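Local coordinates for KauB (Pseudomonas aeruginosa PAO1, PDB 6B4R), which probably oxidises aldehydes, aminoaldehydes among them, to the corresponding acids with NAD(P)+, as a member of the aldehyde dehydrogenase family, at residues M109-S114 with H118-S123; V165-P170 with E401-V406; W265-G270 with A465-F470. One frame throughout, in Å; residues are numbered along the deposited sequence. Where two conformers were deposited one is given.

Contact 1. Residues M109-S114 with H118-S123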
loop_
_atom_site.group_PDB
_atom_site.type_symbol
_atom_site.label_atom_id
_atom_site.label_comp_id
_atom_site.label_asym_id
_atom_site.label_seq_id
_atom_site.Cartn_x
_atom_site.Cartn_y
_atom_site.Cartn_z
ATOM N N MET A 109 40.232 -5.534 -5.985
ATOM C CA MET A 109 39.666 -6.397 -7.022
ATOM C C MET A 109 39.859 -5.910 -8.464
ATOM O O MET A 109 39.455 -6.588 -9.406
ATOM C CB MET A 109 38.191 -6.716 -6.726
ATOM C CG MET A 109 37.335 -5.514 -6.350
ATOM S SD MET A 109 36.954 -4.479 -7.773
ATOM C CE MET A 109 36.124 -5.661 -8.837
ATOM N N GLY A 110 40.470 -4.741 -8.633
ATOM C CA GLY A 110 40.976 -4.334 -9.934
ATOM C C GLY A 110 40.139 -3.434 -10.831
ATOM O O GLY A 110 40.560 -3.120 -11.946
ATOM N N LYS A 111 38.965 -3.012 -10.369
ATOM C CA LYS A 111 38.122 -2.134 -11.179
ATOM C C LYS A 111 38.721 -0.727 -11.249
ATOM O O LYS A 111 39.445 -0.321 -10.339
ATOM C CB LYS A 111 36.690 -2.091 -10.635
ATOM C CG LYS A 111 36.527 -1.316 -9.344
ATOM C CD LYS A 111 35.059 -1.124 -9.006
ATOM C CE LYS A 111 34.329 -2.457 -8.947
ATOM N NZ LYS A 111 32.893 -2.301 -8.601
ATOM N N PRO A 112 38.434 0.013 -12.338
ATOM C CA PRO A 112 38.964 1.372 -12.517
ATOM C C PRO A 112 38.644 2.292 -11.338
ATOM O O PRO A 112 37.564 2.196 -10.753
ATOM C CB PRO A 112 38.241 1.863 -13.776
ATOM C CG PRO A 112 37.932 0.623 -14.541
ATOM C CD PRO A 112 37.623 -0.415 -13.493
ATOM N N ILE A 113 39.580 3.174 -11.004
ATOM C CA ILE A 113 39.428 4.077 -9.866
ATOM C C ILE A 113 38.273 5.068 -10.063
ATOM O O ILE A 113 37.616 5.462 -9.101
ATOM C CB ILE A 113 40.754 4.825 -9.555
ATOM C CG1 ILE A 113 40.647 5.615 -8.249
ATOM C CG2 ILE A 113 41.169 5.715 -10.720
ATOM C CD1 ILE A 113 40.526 4.742 -7.019
ATOM N N SER A 114 38.019 5.456 -11.309
ATOM C CA SER A 114 36.930 6.379 -11.611
ATOM C C SER A 114 35.578 5.728 -11.348
ATOM O O SER A 114 34.609 6.401 -10.988
ATOM C CB SER A 114 37.007 6.852 -13.062
ATOM O OG SER A 114 38.170 7.629 -13.285
ATOM N N HIS A 118 33.217 7.304 -8.427
ATOM C CA HIS A 118 32.018 7.983 -8.920
ATOM C C HIS A 118 30.781 7.090 -8.998
ATOM O O HIS A 118 29.653 7.583 -8.965
ATOM C CB HIS A 118 32.286 8.644 -10.275
ATOM C CG HIS A 118 33.483 9.539 -10.282
ATOM N ND1 HIS A 118 33.611 10.621 -9.433
ATOM C CD2 HIS A 118 34.614 9.515 -11.026
ATOM C CE1 HIS A 118 34.764 11.221 -9.657
ATOM N NE2 HIS A 118 35.393 10.569 -10.620
ATOM N N ILE A 119 30.986 5.781 -9.100
ATOM C CA ILE A 119 29.861 4.855 -9.169
ATOM C C ILE A 119 29.667 4.082 -7.866
ATOM O O ILE A 119 28.679 4.282 -7.164
ATOM C CB ILE A 119 30.005 3.862 -10.343
ATOM C CG1 ILE A 119 30.150 4.619 -11.664
ATOM C CG2 ILE A 119 28.812 2.924 -10.398
ATOM C CD1 ILE A 119 30.239 3.722 -12.874
ATOM N N ASP A 120 30.616 3.209 -7.549
ATOM C CA ASP A 120 30.506 2.321 -6.392
ATOM C C ASP A 120 30.252 3.034 -5.062
ATOM O O ASP A 120 29.210 2.826 -4.440
ATOM C CB ASP A 120 31.743 1.432 -6.289
ATOM C CG ASP A 120 31.870 0.481 -7.461
ATOM O OD1 ASP A 120 31.439 -0.683 -7.328
ATOM O OD2 ASP A 120 32.391 0.900 -8.517
ATOM N N VAL A 121 31.199 3.865 -4.631
ATOM C CA VAL A 121 31.077 4.565 -3.354
ATOM C C VAL A 121 29.855 5.487 -3.319
ATOM O O VAL A 121 29.098 5.495 -2.344
ATOM C CB VAL A 121 32.356 5.362 -3.011
ATOM C CG1 VAL A 121 32.124 6.249 -1.797
ATOM C CG2 VAL A 121 33.521 4.417 -2.764
ATOM N N ALA A 122 29.656 6.245 -4.391
ATOM C CA ALA A 122 28.515 7.154 -4.480
ATOM C C ALA A 122 27.185 6.406 -4.396
ATOM O O ALA A 122 26.267 6.839 -3.699
ATOM C CB ALA A 122 28.588 7.978 -5.759
ATOM N N SER A 123 27.089 5.277 -5.095
ATOM C CA SER A 123 25.873 4.468 -5.076
ATOM C C SER A 123 25.685 3.768 -3.736
ATOM O O SER A 123 24.564 3.646 -3.248
ATOM C CB SER A 123 25.889 3.424 -6.197
ATOM O OG SER A 123 25.992 4.038 -7.469
#
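His118 meets Ser114 one turn of helix earlier. Its backbone N donates to Ser114 O at 3.1 Å, an ordinary i to i+4 helix bond. The imidazole lies beside the same carbonyl. His118 CG sits beside its own backbone N (chi1 -53°), which turns the ring back toward Ser114, and CD2 is 4.1 Å from Ser114 CB. The hydroxyl of Ser114 goes elsewhere, to a hydrogen bond with Pro337 O. Ile119 N is 4.1 Å from Ser114 O, too far for a bond, where the helix widens into a pi-type turn over 118-121. The side chain of Ile119 touches the bound polyether, so this turn forms part of the ligand pocket wall. Ile113, Ser114 and 118-123 lie in helix 113-133, a helix of the aldehyde dehydrogenase fold, and 110-112 form the link that leads into it. Pro112 is its N-cap residue, and Gly110, with positive phi, is the first residue beyond helix 98-109. Asp120 makes the polar link across the contact. Lys111 reaches it from the linker between the two helices, and the two side chains approach from opposite directions. The lysine chain bends at chi3 (55°), then runs straight to the amine. Lys111 NZ forms a salt bridge with Asp120 OD1 at 2.5 Å. The amine lies on the syn side of that oxygen but 33° out of the carboxylate plane. OD2 is the more distant oxygen, 3.2 Å from Lys111 NZ, and Lys111 CD passes 3.4 Å from OD2. NZ also donates to Asn168 O, so two acceptors hold the buried amine. Both side chains also touch Phe169. Ser123 closes the next turn, where Ile119 O accepts from both Ser123 N and OG, the latter at 2.7 Å.

Contact 2. Residues V165-P170 with E401-V406. With TOE (2-[2-(2-methoxy-ethoxy)-ethoxy]-ethoxyl), chain H.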
loop_
_atom_site.group_PDB
_atom_site.type_symbol
_atom_site.label_atom_id
_atom_site.label_comp_id
_atom_site.label_asym_id
_atom_site.label_seq_id
_atom_site.Cartn_x
_atom_site.Cartn_y
_atom_site.Cartn_z
ATOM N N VAL A 165 28.802 -11.499 0.709
ATOM C CA VAL A 165 28.824 -10.614 -0.452
ATOM C C VAL A 165 29.933 -10.967 -1.441
ATOM O O VAL A 165 30.999 -11.434 -1.042
ATOM C CB VAL A 165 28.955 -9.136 -0.020
ATOM C CG1 VAL A 165 27.724 -8.706 0.764
ATOM C CG2 VAL A 165 30.212 -8.927 0.801
ATOM N N PRO A 166 29.683 -10.740 -2.742
ATOM C CA PRO A 166 30.642 -11.093 -3.794
ATOM C C PRO A 166 31.789 -10.096 -3.910
ATOM O O PRO A 166 31.859 -9.131 -3.146
ATOM C CB PRO A 166 29.788 -11.040 -5.058
ATOM C CG PRO A 166 28.791 -9.987 -4.765
ATOM C CD PRO A 166 28.453 -10.156 -3.307
ATOM N N TRP A 167 32.666 -10.330 -4.882
ATOM C CA TRP A 167 33.872 -9.531 -5.046
ATOM C C TRP A 167 33.793 -8.528 -6.191
ATOM O O TRP A 167 34.670 -7.676 -6.333
ATOM C CB TRP A 167 35.087 -10.442 -5.244
ATOM C CG TRP A 167 34.896 -11.506 -6.288
ATOM C CD1 TRP A 167 34.627 -12.825 -6.071
ATOM C CD2 TRP A 167 34.965 -11.339 -7.712
ATOM N NE1 TRP A 167 34.524 -13.492 -7.268
ATOM C CE2 TRP A 167 34.728 -12.604 -8.290
ATOM C CE3 TRP A 167 35.205 -10.249 -8.553
ATOM C CZ2 TRP A 167 34.721 -12.804 -9.669
ATOM C CZ3 TRP A 167 35.196 -10.449 -9.921
ATOM C CH2 TRP A 167 34.958 -11.717 -10.465
ATOM N N ASN A 168 32.751 -8.631 -7.010
ATOM C CA ASN A 168 32.631 -7.761 -8.175
ATOM C C ASN A 168 32.151 -6.353 -7.823
ATOM O O ASN A 168 32.542 -5.378 -8.466
ATOM C CB ASN A 168 31.738 -8.396 -9.242
ATOM C CG ASN A 168 30.311 -8.566 -8.780
ATOM O OD1 ASN A 168 30.048 -8.727 -7.590
ATOM N ND2 ASN A 168 29.377 -8.529 -9.722
ATOM N N PHE A 169 31.300 -6.256 -6.805
ATOM C CA PHE A 169 30.897 -4.967 -6.247
ATOM C C PHE A 169 30.910 -5.031 -4.720
ATOM O O PHE A 169 29.861 -4.927 -4.088
ATOM C CB PHE A 169 29.499 -4.570 -6.733
ATOM C CG PHE A 169 29.427 -4.260 -8.204
ATOM C CD1 PHE A 169 29.714 -2.988 -8.674
ATOM C CD2 PHE A 169 29.059 -5.237 -9.117
ATOM C CE1 PHE A 169 29.646 -2.696 -10.029
ATOM C CE2 PHE A 169 28.988 -4.952 -10.475
ATOM C CZ PHE A 169 29.282 -3.680 -10.931
ATOM N N PRO A 170 32.104 -5.182 -4.124
ATOM C CA PRO A 170 32.270 -5.456 -2.688
ATOM C C PRO A 170 31.554 -4.460 -1.780
ATOM O O PRO A 170 30.814 -4.882 -0.891
ATOM C CB PRO A 170 33.785 -5.355 -2.484
ATOM C CG PRO A 170 34.370 -5.609 -3.830
ATOM C CD PRO A 170 33.400 -5.007 -4.801
ATOM N N GLU A 401 27.509 -18.856 -17.706
ATOM C CA GLU A 401 27.975 -17.547 -17.272
ATOM C C GLU A 401 29.495 -17.512 -17.314
ATOM O O GLU A 401 30.160 -18.386 -16.757
ATOM C CB GLU A 401 27.476 -17.224 -15.862
ATOM C CG GLU A 401 27.794 -15.805 -15.416
ATOM C CD GLU A 401 27.292 -15.494 -14.019
ATOM O OE1 GLU A 401 27.369 -16.380 -13.138
ATOM O OE2 GLU A 401 26.816 -14.360 -13.803
ATOM N N ILE A 402 30.035 -16.498 -17.982
ATOM C CA ILE A 402 31.476 -16.368 -18.165
ATOM C C ILE A 402 32.104 -15.484 -17.089
ATOM O O ILE A 402 33.201 -15.766 -16.604
ATOM C CB ILE A 402 31.802 -15.786 -19.557
ATOM C CG1 ILE A 402 31.202 -16.663 -20.656
ATOM C CG2 ILE A 402 33.304 -15.637 -19.748
ATOM C CD1 ILE A 402 31.418 -16.120 -22.048
ATOM N N PHE A 403 31.389 -14.422 -16.719
ATOM C CA PHE A 403 31.878 -13.417 -15.774
ATOM C C PHE A 403 33.184 -12.785 -16.253
ATOM O O PHE A 403 34.121 -12.588 -15.480
ATOM C CB PHE A 403 32.023 -13.994 -14.362
ATOM C CG PHE A 403 31.419 -13.126 -13.293
ATOM C CD1 PHE A 403 30.042 -13.031 -13.152
ATOM C CD2 PHE A 403 32.227 -12.405 -12.427
ATOM C CE1 PHE A 403 29.482 -12.230 -12.169
ATOM C CE2 PHE A 403 31.672 -11.603 -11.442
ATOM C CZ PHE A 403 30.298 -11.514 -11.313
ATOM N N GLY A 404 33.224 -12.483 -17.545
ATOM C CA GLY A 404 34.327 -11.773 -18.161
ATOM C C GLY A 404 33.769 -11.001 -19.340
ATOM O O GLY A 404 32.605 -11.182 -19.697
ATOM N N PRO A 405 34.591 -10.143 -19.958
ATOM C CA PRO A 405 34.126 -9.291 -21.059
ATOM C C PRO A 405 34.005 -10.053 -22.378
ATOM O O PRO A 405 34.682 -9.714 -23.348
ATOM C CB PRO A 405 35.231 -8.241 -21.161
ATOM C CG PRO A 405 36.459 -8.971 -20.742
ATOM C CD PRO A 405 36.022 -9.948 -19.675
ATOM N N VAL A 406 33.151 -11.071 -22.411
ATOM C CA VAL A 406 32.969 -11.877 -23.613
ATOM C C VAL A 406 31.515 -11.855 -24.063
ATOM O O VAL A 406 30.632 -12.324 -23.349
ATOM C CB VAL A 406 33.389 -13.339 -23.387
ATOM C CG1 VAL A 406 33.324 -14.115 -24.695
ATOM C CG2 VAL A 406 34.784 -13.407 -22.790
HETATM O "O2'" TOE H . 26.429 -8.035 -9.429
HETATM C "CA'" TOE H . 25.086 -7.623 -9.152
HETATM C "CB'" TOE H . 24.494 -6.963 -10.391
HETATM O "OC'" TOE H . 24.549 -5.542 -10.265
HETATM C "CD'" TOE H . 23.916 -4.903 -11.372
HETATM C "CE'" TOE H . 23.366 -3.547 -10.943
HETATM O "OF'" TOE H . 24.431 -2.613 -10.783
HETATM C "CG'" TOE H . 23.943 -1.335 -10.382
HETATM C "CH'" TOE H . 25.047 -0.296 -10.533
HETATM O "OI'" TOE H . 25.458 -0.249 -11.898
HETATM C "CK'" TOE H . 26.279 0.884 -12.171
#
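Trp167 and Asn168 meet the ring of Phe403 beside the ligand pocket of the aldehyde dehydrogenase fold, near the predicted active site. Segment 165-170 is the loop between strand 149-164 and helix 170-183. The 401-406 loop leads into strand 406-412. The aromatic contact is an offset edge-to-face pair. The edge of Phe403 points at the face of the six-membered ring of Trp167, with centroids 5.3 Å apart and planes at 80°. Phe403 CD2 and CE2 both lie 3.4 Å from Trp167 CH2.

The amide contact is of van der Waals type. Asn168 CG lies between its backbone N and carbonyl carbon, which sends the amide toward Phe403. Asn168 ND2 meets the ring edge at CZ, 3.5 Å away, with the amide and ring planes 46° apart.

The polar contacts belong to the same amide. In this family the asparagine of this loop contributes to the oxyanion hole, and Asn168 is consistent with that role. Its ND2 also donates to Glu300 O and, weakly, to OD1 of the modified cysteine at position 302. Asn168 ND2 hydrogen-bonds the polyether atom O2' at 3.0 Å, with an N-H...O angle of 154°.

Contact 3. Residues W265-G270 with A465-F470. With TOE (2-[2-(2-methoxy-ethoxy)-ethoxy]-ethoxyl), chain H.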
loop_
_atom_site.group_PDB
_atom_site.type_symbol
_atom_site.label_atom_id
_atom_site.label_comp_id
_atom_site.label_asym_id
_atom_site.label_seq_id
_atom_site.Cartn_x
_atom_site.Cartn_y
_atom_site.Cartn_z
ATOM N N TRP A 265 17.940 -15.993 1.278
ATOM C CA TRP A 265 17.690 -15.128 0.134
ATOM C C TRP A 265 18.953 -15.044 -0.709
ATOM O O TRP A 265 20.021 -14.700 -0.207
ATOM C CB TRP A 265 17.250 -13.741 0.603
ATOM C CG TRP A 265 16.101 -13.792 1.565
ATOM C CD1 TRP A 265 16.168 -13.756 2.928
ATOM C CD2 TRP A 265 14.711 -13.909 1.235
ATOM N NE1 TRP A 265 14.907 -13.836 3.467
ATOM C CE2 TRP A 265 13.994 -13.931 2.450
ATOM C CE3 TRP A 265 14.002 -13.994 0.033
ATOM C CZ2 TRP A 265 12.606 -14.033 2.496
ATOM C CZ3 TRP A 265 12.622 -14.095 0.081
ATOM C CH2 TRP A 265 11.940 -14.114 1.304
ATOM N N LEU A 266 18.830 -15.369 -1.990
ATOM C CA LEU A 266 19.998 -15.506 -2.846
ATOM C C LEU A 266 19.892 -14.729 -4.147
ATOM O O LEU A 266 18.805 -14.557 -4.696
ATOM C CB LEU A 266 20.210 -16.978 -3.195
ATOM C CG LEU A 266 20.246 -17.978 -2.043
ATOM C CD1 LEU A 266 20.127 -19.395 -2.576
ATOM C CD2 LEU A 266 21.520 -17.815 -1.243
ATOM N N GLU A 267 21.038 -14.276 -4.641
ATOM C CA GLU A 267 21.129 -13.662 -5.958
ATOM C C GLU A 267 22.257 -14.337 -6.730
ATOM O O GLU A 267 23.427 -13.999 -6.556
ATOM C CB GLU A 267 21.381 -12.157 -5.838
ATOM C CG GLU A 267 20.411 -11.444 -4.903
ATOM C CD GLU A 267 19.891 -10.140 -5.478
ATOM O OE1 GLU A 267 20.550 -9.579 -6.379
ATOM O OE2 GLU A 267 18.818 -9.680 -5.033
ATOM N N ALA A 268 21.904 -15.302 -7.575
ATOM C CA ALA A 268 22.898 -16.121 -8.260
ATOM C C ALA A 268 23.353 -15.551 -9.601
ATOM O O ALA A 268 23.259 -14.348 -9.847
ATOM C CB ALA A 268 22.388 -17.547 -8.424
ATOM N N GLY A 269 23.856 -16.427 -10.464
ATOM C CA GLY A 269 24.409 -16.009 -11.736
ATOM C C GLY A 269 23.360 -15.546 -12.727
ATOM O O GLY A 269 22.168 -15.498 -12.419
ATOM N N GLY A 270 23.809 -15.206 -13.929
ATOM C CA GLY A 270 22.907 -14.756 -14.969
ATOM C C GLY A 270 23.508 -14.849 -16.356
ATOM O O GLY A 270 24.726 -14.940 -16.519
ATOM N N ALA A 465 13.935 0.636 -7.640
ATOM C CA ALA A 465 13.702 -0.564 -8.441
ATOM C C ALA A 465 14.186 -1.829 -7.741
ATOM O O ALA A 465 15.377 -1.974 -7.469
ATOM C CB ALA A 465 14.370 -0.430 -9.803
ATOM N N PRO A 466 13.258 -2.753 -7.452
ATOM C CA PRO A 466 13.631 -4.052 -6.880
ATOM C C PRO A 466 14.562 -4.814 -7.822
ATOM O O PRO A 466 14.403 -4.742 -9.042
ATOM C CB PRO A 466 12.286 -4.777 -6.737
ATOM C CG PRO A 466 11.356 -4.068 -7.668
ATOM C CD PRO A 466 11.805 -2.637 -7.662
ATOM N N PHE A 467 15.528 -5.526 -7.254
ATOM C CA PHE A 467 16.554 -6.197 -8.041
ATOM C C PHE A 467 16.736 -7.631 -7.562
ATOM O O PHE A 467 17.033 -7.870 -6.393
ATOM C CB PHE A 467 17.873 -5.430 -7.939
ATOM C CG PHE A 467 18.960 -5.959 -8.828
ATOM C CD1 PHE A 467 19.153 -5.437 -10.095
ATOM C CD2 PHE A 467 19.798 -6.972 -8.392
ATOM C CE1 PHE A 467 20.156 -5.921 -10.909
ATOM C CE2 PHE A 467 20.797 -7.458 -9.202
ATOM C CZ PHE A 467 20.978 -6.930 -10.459
ATOM N N GLY A 468 16.562 -8.581 -8.475
ATOM C CA GLY A 468 16.667 -9.993 -8.151
ATOM C C GLY A 468 16.319 -10.860 -9.347
ATOM O O GLY A 468 15.926 -10.349 -10.394
ATOM N N GLY A 469 16.453 -12.174 -9.201
ATOM C CA GLY A 469 16.281 -13.062 -10.337
ATOM C C GLY A 469 15.052 -13.952 -10.342
ATOM O O GLY A 469 14.436 -14.195 -9.307
ATOM N N PHE A 470 14.685 -14.418 -11.534
ATOM C CA PHE A 470 13.723 -15.500 -11.687
ATOM C C PHE A 470 14.514 -16.795 -11.663
ATOM O O PHE A 470 15.717 -16.791 -11.930
ATOM C CB PHE A 470 12.996 -15.399 -13.031
ATOM C CG PHE A 470 11.853 -14.421 -13.047
ATOM C CD1 PHE A 470 11.984 -13.155 -12.494
ATOM C CD2 PHE A 470 10.651 -14.763 -13.647
ATOM C CE1 PHE A 470 10.930 -12.255 -12.522
ATOM C CE2 PHE A 470 9.594 -13.870 -13.681
ATOM C CZ PHE A 470 9.734 -12.611 -13.120
HETATM O "O2'" TOE H . 26.429 -8.035 -9.429
HETATM C "CA'" TOE H . 25.086 -7.623 -9.152
HETATM C "CB'" TOE H . 24.494 -6.963 -10.391
HETATM O "OC'" TOE H . 24.549 -5.542 -10.265
HETATM C "CD'" TOE H . 23.916 -4.903 -11.372
HETATM C "CE'" TOE H . 23.366 -3.547 -10.943
HETATM O "OF'" TOE H . 24.431 -2.613 -10.783
HETATM C "CG'" TOE H . 23.943 -1.335 -10.382
HETATM C "CH'" TOE H . 25.047 -0.296 -10.533
HETATM O "OI'" TOE H . 25.458 -0.249 -11.898
HETATM C "CK'" TOE H . 26.279 0.884 -12.171
HETATM O O HOH W 1 17.450 -12.523 -6.266
#
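Two torsions bring Glu267 to Phe467. The first sets Glu267 CG beside its backbone N (chi1 -51°), and the second bends the chain (chi2 -136°) so that the carboxylate reaches the 465-470 loop. Segment 265-270 is the end of strand 263-267 in the Rossmann-like sheet of the aldehyde dehydrogenase fold, plus the glycine-containing loop that follows. Glu267 is the predicted active-site glutamate of this family.

Two conformers of this side chain are deposited and one is described, so its contacts are tentative. Its carboxylate lies nearly coplanar with the Phe467 ring, at 22°. Glu267 OE1 meets the ring at its edge, 3.4 Å from Phe467 CD2. OE2 sits 3.8 Å from Gly468 CA. It also lies close to Phe467 O, but the pair is not a hydrogen bond.

The tip of the same ring lies at the ligand pocket. Phe467 CZ approaches the polyether carbon CB' at 3.5 Å, and the ring also makes an edge-to-face pair with Trp176. The ring thus lies between the predicted active-site glutamate, in the given conformer, and the polyether pocket. Leu266 and Pro466 each pack against an apolar side chain of a neighbouring subunit.

A water bridges the two backbones beside this site. It accepts from Gly469 N at 3.1 Å and lies 2.9 Å from Leu266 O.

From the N terminus, contact 1 comes first and is local. It closes a short loop at the start of helix 113-133 and ends before the others open. Contacts 2 and 3 are long-range and cross, since their segments alternate along the chain. Contact 2 ties the loop after strand 149-164 to the one leading into strand 406-412 of the other sheet. Contact 3 ties the end of strand 263-267 to the loop before strand 474-475. Contact 1 touches contact 2 through Met109, Lys111 and Asp120. Contact 2 touches contact 3 where Glu401 approaches Gly269 and Gly270. All three have residues at the bound polyether.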